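Local coordinates for protein probable Ni/Fe-hydrogenase 1 B-type cytochrome subunit (Escherichia coli K-12, PDB 6G94) that is a probable b-type cytochrome that carries electrons through its haem in the inner membrane as a subunit of Ni/Fe-hydrogenase 1, at residues M29-L32 with M33-Y37; Y52-Y55 with M56-R60. One frame throughout, in Å; residues are numbered along the deposited sequence.

Contact 1: M29-L32 with M33-Y37; sequences MAVL and MVTGY. With HEM (protoporphyrin IX containing Fe), chain B.
T35 turns its hydroxyl back onto the carbonyl of V31, one turn earlier in the same transmembrane helix, so V31 O is gripped twice. T35 N reaches V31 O at 2.9 Å and T35 OG1 reaches V31 O at 2.7 Å, from opposite faces of the carbonyl plane. The torsion makes this possible: with chi1 at 59°, OG1 stands between the backbone N and the carbonyl carbon. OG1 also bonds to ND1 of H63 on helix 55-83, and since its own proton goes to V31 O, it probably accepts there. An alanine here would remove the hydroxyl, which would probably leave V31 O with the amide alone and H63 ND1 without this partner.

The tight part faces the haem. L32 lays its side chain over one porphyrin face, with CD2 3.7 Å from HEM C4B, while L32 O sits 3.1 Å from the HEM CHB bridge. G36 N bonds to that oxygen, coming from above the carbonyl plane. At G36 the helix comes so close to the porphyrin that a CB would run into HEM C4A; glycine avoids this. M29, bent at chi2 and chi3, brings SD to 3.2 Å from vinyl carbon HEM CBB, and M33 CG rests 3.8 Å from methyl HEM CMB.

The other side is looser: V34 is exposed and A30 partly so. V31 CG1 and T35 CG2, 4.1 Å apart, lie on the flank facing helix 55-83. One helix face, with leucine and methionine side chains and a glycine, thus forms a wall of a b-type haem pocket inside a membrane helix bundle.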
# COMPACT_ATOMS: atom_id res chain seq x y z
N MET I 29 31.20 18.20 -27.10
CA MET I 29 31.65 16.81 -26.96
C MET I 29 31.43 16.27 -25.55
O MET I 29 30.82 15.22 -25.39
CB MET I 29 33.13 16.68 -27.35
CG MET I 29 33.61 15.26 -27.56
SD MET I 29 32.67 14.47 -28.87
CE MET I 29 33.38 15.23 -30.33
N ALA I 30 31.89 16.99 -24.53
CA ALA I 30 31.78 16.52 -23.15
C ALA I 30 30.32 16.34 -22.75
O ALA I 30 29.99 15.49 -21.92
CB ALA I 30 32.47 17.47 -22.18
N VAL I 31 29.45 17.13 -23.36
CA VAL I 31 28.06 17.14 -22.98
C VAL I 31 27.32 16.05 -23.76
O VAL I 31 26.51 15.31 -23.18
CB VAL I 31 27.41 18.54 -23.19
CG1 VAL I 31 25.90 18.45 -23.13
CG2 VAL I 31 27.91 19.52 -22.14
N LEU I 32 27.62 15.93 -25.05
CA LEU I 32 27.01 14.91 -25.89
C LEU I 32 27.36 13.50 -25.43
O LEU I 32 26.60 12.56 -25.65
CB LEU I 32 27.41 15.10 -27.35
CG LEU I 32 26.67 16.20 -28.10
CD1 LEU I 32 27.52 16.70 -29.24
CD2 LEU I 32 25.32 15.73 -28.61
N MET I 33 28.52 13.36 -24.78
CA MET I 33 28.98 12.08 -24.23
C MET I 33 28.30 11.78 -22.91
O MET I 33 27.55 10.82 -22.82
CB MET I 33 30.50 12.10 -24.04
CG MET I 33 31.29 12.02 -25.34
SD MET I 33 33.06 11.66 -25.17
CE MET I 33 33.52 12.55 -23.68
N VAL I 34 28.55 12.60 -21.89
CA VAL I 34 27.85 12.46 -20.61
C VAL I 34 26.32 12.29 -20.73
O VAL I 34 25.74 11.47 -20.02
CB VAL I 34 28.18 13.64 -19.68
CG1 VAL I 34 27.46 13.48 -18.35
CG2 VAL I 34 29.66 13.72 -19.44
N THR I 35 25.68 13.03 -21.64
CA THR I 35 24.21 12.93 -21.80
C THR I 35 23.83 11.69 -22.59
O THR I 35 22.97 10.92 -22.16
CB THR I 35 23.51 14.15 -22.47
OG1 THR I 35 24.03 14.38 -23.78
CG2 THR I 35 23.66 15.38 -21.63
N GLY I 36 24.47 11.49 -23.74
CA GLY I 36 24.19 10.34 -24.59
C GLY I 36 24.41 9.00 -23.88
O GLY I 36 23.69 8.02 -24.12
N TYR I 37 25.42 8.97 -23.01
CA TYR I 37 25.66 7.82 -22.16
C TYR I 37 24.40 7.44 -21.38
O TYR I 37 24.00 6.29 -21.38
CB TYR I 37 26.83 8.08 -21.20
CG TYR I 37 27.14 6.89 -20.33
CD1 TYR I 37 27.72 5.74 -20.89
CD2 TYR I 37 26.82 6.87 -18.97
CE1 TYR I 37 27.98 4.63 -20.12
CE2 TYR I 37 27.09 5.76 -18.19
CZ TYR I 37 27.67 4.64 -18.77
OH TYR I 37 27.94 3.52 -18.03
CHA HEM B . 21.54 9.34 -28.38
CHB HEM B . 26.17 10.41 -27.88
CHC HEM B . 25.86 13.48 -31.57
CHD HEM B . 21.10 12.83 -31.65
C1A HEM B . 22.86 9.31 -28.04
C2A HEM B . 23.42 8.26 -27.30
C3A HEM B . 24.72 8.55 -27.16
C4A HEM B . 24.96 9.78 -27.80
CMA HEM B . 25.73 7.70 -26.42
CAA HEM B . 22.69 7.06 -26.75
CBA HEM B . 22.51 5.95 -27.76
CGA HEM B . 21.80 4.80 -27.13
O1A HEM B . 22.29 4.10 -26.24
O2A HEM B . 20.66 4.53 -27.51
C1B HEM B . 26.49 11.34 -28.88
C2B HEM B . 27.81 11.82 -29.10
C3B HEM B . 27.72 12.67 -30.15
C4B HEM B . 26.31 12.69 -30.54
CMB HEM B . 29.05 11.44 -28.33
CAB HEM B . 28.75 13.46 -30.84
CBB HEM B . 29.97 13.58 -30.35
C1C HEM B . 24.52 13.62 -31.88
C2C HEM B . 23.99 14.54 -32.78
C3C HEM B . 22.65 14.35 -32.81
C4C HEM B . 22.35 13.31 -31.91
CMC HEM B . 24.76 15.54 -33.61
CAC HEM B . 21.70 15.11 -33.64
CBC HEM B . 20.71 15.81 -33.08
C1D HEM B . 20.88 11.79 -30.78
C2D HEM B . 19.55 11.22 -30.65
C3D HEM B . 19.65 10.23 -29.72
C4D HEM B . 21.07 10.22 -29.32
CMD HEM B . 18.33 11.70 -31.40
CAD HEM B . 18.59 9.30 -29.17
CBD HEM B . 17.38 10.05 -28.61
CGD HEM B . 16.34 9.17 -27.97
O1D HEM B . 15.57 8.48 -28.65
O2D HEM B . 16.21 9.15 -26.74
NA HEM B . 23.81 10.22 -28.37
NB HEM B . 25.64 11.88 -29.74
NC HEM B . 23.50 12.92 -31.32
ND HEM B . 21.76 11.16 -29.99
FE HEM B . 23.57 11.50 -29.83

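Contact 2: Y52-Y55 with M56-R60; sequences YLFY and MGYIR. With HEM (protoporphyrin IX containing Fe), chain B.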
# COMPACT_ATOMS: atom_id res chain seq x y z
N TYR I 52 5.47 17.22 -12.81
CA TYR I 52 6.49 18.15 -12.35
C TYR I 52 7.92 17.62 -12.48
O TYR I 52 8.83 18.19 -11.92
CB TYR I 52 6.21 18.56 -10.90
CG TYR I 52 4.84 19.21 -10.72
CD1 TYR I 52 4.50 20.38 -11.42
CD2 TYR I 52 3.88 18.65 -9.88
CE1 TYR I 52 3.25 20.97 -11.27
CE2 TYR I 52 2.63 19.23 -9.72
CZ TYR I 52 2.32 20.39 -10.42
OH TYR I 52 1.08 20.94 -10.26
N LEU I 53 8.10 16.52 -13.20
CA LEU I 53 9.41 15.88 -13.32
C LEU I 53 9.68 15.68 -14.78
O LEU I 53 8.78 15.30 -15.53
CB LEU I 53 9.48 14.54 -12.58
CG LEU I 53 9.27 14.53 -11.06
CD1 LEU I 53 9.44 13.15 -10.43
CD2 LEU I 53 10.21 15.52 -10.41
N PHE I 54 10.92 15.94 -15.16
CA PHE I 54 11.34 15.93 -16.56
C PHE I 54 12.85 15.65 -16.70
O PHE I 54 13.47 15.99 -17.71
CB PHE I 54 10.92 17.25 -17.21
CG PHE I 54 10.84 17.22 -18.71
CD1 PHE I 54 9.91 16.41 -19.36
CD2 PHE I 54 11.68 18.03 -19.48
CE1 PHE I 54 9.84 16.40 -20.75
CE2 PHE I 54 11.60 18.02 -20.87
CZ PHE I 54 10.68 17.20 -21.51
N TYR I 55 13.45 15.00 -15.70
CA TYR I 55 14.87 14.66 -15.71
C TYR I 55 15.36 14.02 -16.99
O TYR I 55 16.23 14.56 -17.64
CB TYR I 55 15.21 13.76 -14.54
CG TYR I 55 15.05 14.45 -13.22
CD1 TYR I 55 15.72 15.66 -12.94
CD2 TYR I 55 14.22 13.90 -12.23
CE1 TYR I 55 15.58 16.30 -11.72
CE2 TYR I 55 14.06 14.54 -11.00
CZ TYR I 55 14.74 15.74 -10.75
OH TYR I 55 14.60 16.38 -9.54
N MET I 56 14.81 12.88 -17.37
CA MET I 56 15.21 12.27 -18.63
C MET I 56 14.95 13.20 -19.81
O MET I 56 15.78 13.32 -20.71
CB MET I 56 14.50 10.93 -18.86
CG MET I 56 14.64 10.36 -20.27
SD MET I 56 16.27 9.65 -20.70
CE MET I 56 16.67 8.67 -19.25
N GLY I 57 13.81 13.88 -19.79
CA GLY I 57 13.46 14.79 -20.86
C GLY I 57 14.45 15.93 -21.01
O GLY I 57 14.73 16.35 -22.14
N TYR I 58 15.02 16.40 -19.91
CA TYR I 58 16.04 17.45 -19.95
C TYR I 58 17.39 16.95 -20.47
O TYR I 58 18.08 17.65 -21.17
CB TYR I 58 16.27 18.08 -18.58
CG TYR I 58 15.24 19.07 -18.16
CD1 TYR I 58 14.89 20.14 -18.98
CD2 TYR I 58 14.60 18.94 -16.94
CE1 TYR I 58 13.92 21.06 -18.58
CE2 TYR I 58 13.63 19.83 -16.53
CZ TYR I 58 13.30 20.89 -17.36
OH TYR I 58 12.35 21.75 -16.94
N ILE I 59 17.77 15.73 -20.12
CA ILE I 59 18.98 15.12 -20.64
C ILE I 59 18.90 14.99 -22.16
O ILE I 59 19.87 15.24 -22.85
CB ILE I 59 19.17 13.74 -19.98
CG1 ILE I 59 19.60 13.91 -18.55
CG2 ILE I 59 20.13 12.84 -20.75
CD1 ILE I 59 19.45 12.62 -17.77
N ARG I 60 17.75 14.61 -22.66
CA ARG I 60 17.56 14.42 -24.09
C ARG I 60 17.57 15.77 -24.79
O ARG I 60 18.00 15.88 -25.91
CB ARG I 60 16.26 13.65 -24.37
CG ARG I 60 16.17 12.30 -23.67
CD ARG I 60 14.93 11.47 -24.02
NE ARG I 60 14.56 11.58 -25.42
CZ ARG I 60 13.45 12.15 -25.83
NH1 ARG I 60 13.17 12.26 -27.11
NH2 ARG I 60 12.63 12.64 -24.94
CHA HEM B . 21.54 9.34 -28.38
CHB HEM B . 26.17 10.41 -27.88
CHC HEM B . 25.86 13.48 -31.57
CHD HEM B . 21.10 12.83 -31.65
C1A HEM B . 22.86 9.31 -28.04
C2A HEM B . 23.42 8.26 -27.30
C3A HEM B . 24.72 8.55 -27.16
C4A HEM B . 24.96 9.78 -27.80
CMA HEM B . 25.73 7.70 -26.42
CAA HEM B . 22.69 7.06 -26.75
CBA HEM B . 22.51 5.95 -27.76
CGA HEM B . 21.80 4.80 -27.13
O1A HEM B . 22.29 4.10 -26.24
O2A HEM B . 20.66 4.53 -27.51
C1B HEM B . 26.49 11.34 -28.88
C2B HEM B . 27.81 11.82 -29.10
C3B HEM B . 27.72 12.67 -30.15
C4B HEM B . 26.31 12.69 -30.54
CMB HEM B . 29.05 11.44 -28.33
CAB HEM B . 28.75 13.46 -30.84
CBB HEM B . 29.97 13.58 -30.35
C1C HEM B . 24.52 13.62 -31.88
C2C HEM B . 23.99 14.54 -32.78
C3C HEM B . 22.65 14.35 -32.81
C4C HEM B . 22.35 13.31 -31.91
CMC HEM B . 24.76 15.54 -33.61
CAC HEM B . 21.70 15.11 -33.64
CBC HEM B . 20.71 15.81 -33.08
C1D HEM B . 20.88 11.79 -30.78
C2D HEM B . 19.55 11.22 -30.65
C3D HEM B . 19.65 10.23 -29.72
C4D HEM B . 21.07 10.22 -29.32
CMD HEM B . 18.33 11.70 -31.40
CAD HEM B . 18.59 9.30 -29.17
CBD HEM B . 17.38 10.05 -28.61
CGD HEM B . 16.34 9.17 -27.97
O1D HEM B . 15.57 8.48 -28.65
O2D HEM B . 16.21 9.15 -26.74
NA HEM B . 23.81 10.22 -28.37
NB HEM B . 25.64 11.88 -29.74
NC HEM B . 23.50 12.92 -31.32
ND HEM B . 21.76 11.16 -29.99
FE HEM B . 23.57 11.50 -29.83
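F54 points the edge of its ring into the face of Y58, four residues on, in a T-shaped stack. The planes stand at 87° and the centroids lie 5.0 Å apart. The atom that makes the approach is F54 CD2, poised over the middle of the tyrosine ring, while Y58 CD1 in turn lies in the plane of the phenylalanine ring, at its edge. Beside CD2, F54 CB lies 3.8 Å from Y58 CE2.

The face of F54 is used as well. G57 CA sits almost straight above its centre, 3.7 Å from the centroid, in a CH-pi contact. A side chain at G57 would drive its CB into F54 CE1, so glycine is what lets the ring lie flat against the first turn. F54 gets there with CG anti to its own nitrogen (chi1 -160°), which folds the ring forward over the helix start.

The backbone fixes the same pair: Y58 N gives a hydrogen bond of 2.7 Å to F54 O, and I59 N bonds to Y55 O.

One turn further in, R60 bends at chi3 and offers NE to haem propionate oxygen HEM O2D at 3.2 Å, the oxygen lying at the guanidinium edge. Its NH2 forms a salt bridge with an acidic side chain of another protein's chain, so the arginine links the haem to a subunit interface. The whole is a helix N-terminus, with F54 as N-cap residue, leading into an arginine-propionate site of a haem pocket.

From the N terminus the chain first runs along helix 20-40, where contact 1 spans successive turns. It then leaves the helix for a loop, and contact 2 marks where that loop becomes helix 55-83. Both are local, so neither closes a long loop; they stand in series, without nesting or crossing, with centres about 15 Å apart. The two consecutive helices nevertheless bring them together: I59 CG2 packs 3.7 Å from T35 O, and I59 also touches I39. Haem is the second tie, since M29, L32, M33, G36 and Y37 line the haem while R60 supplies a propionate partner, next to chains of other proteins in the assembly.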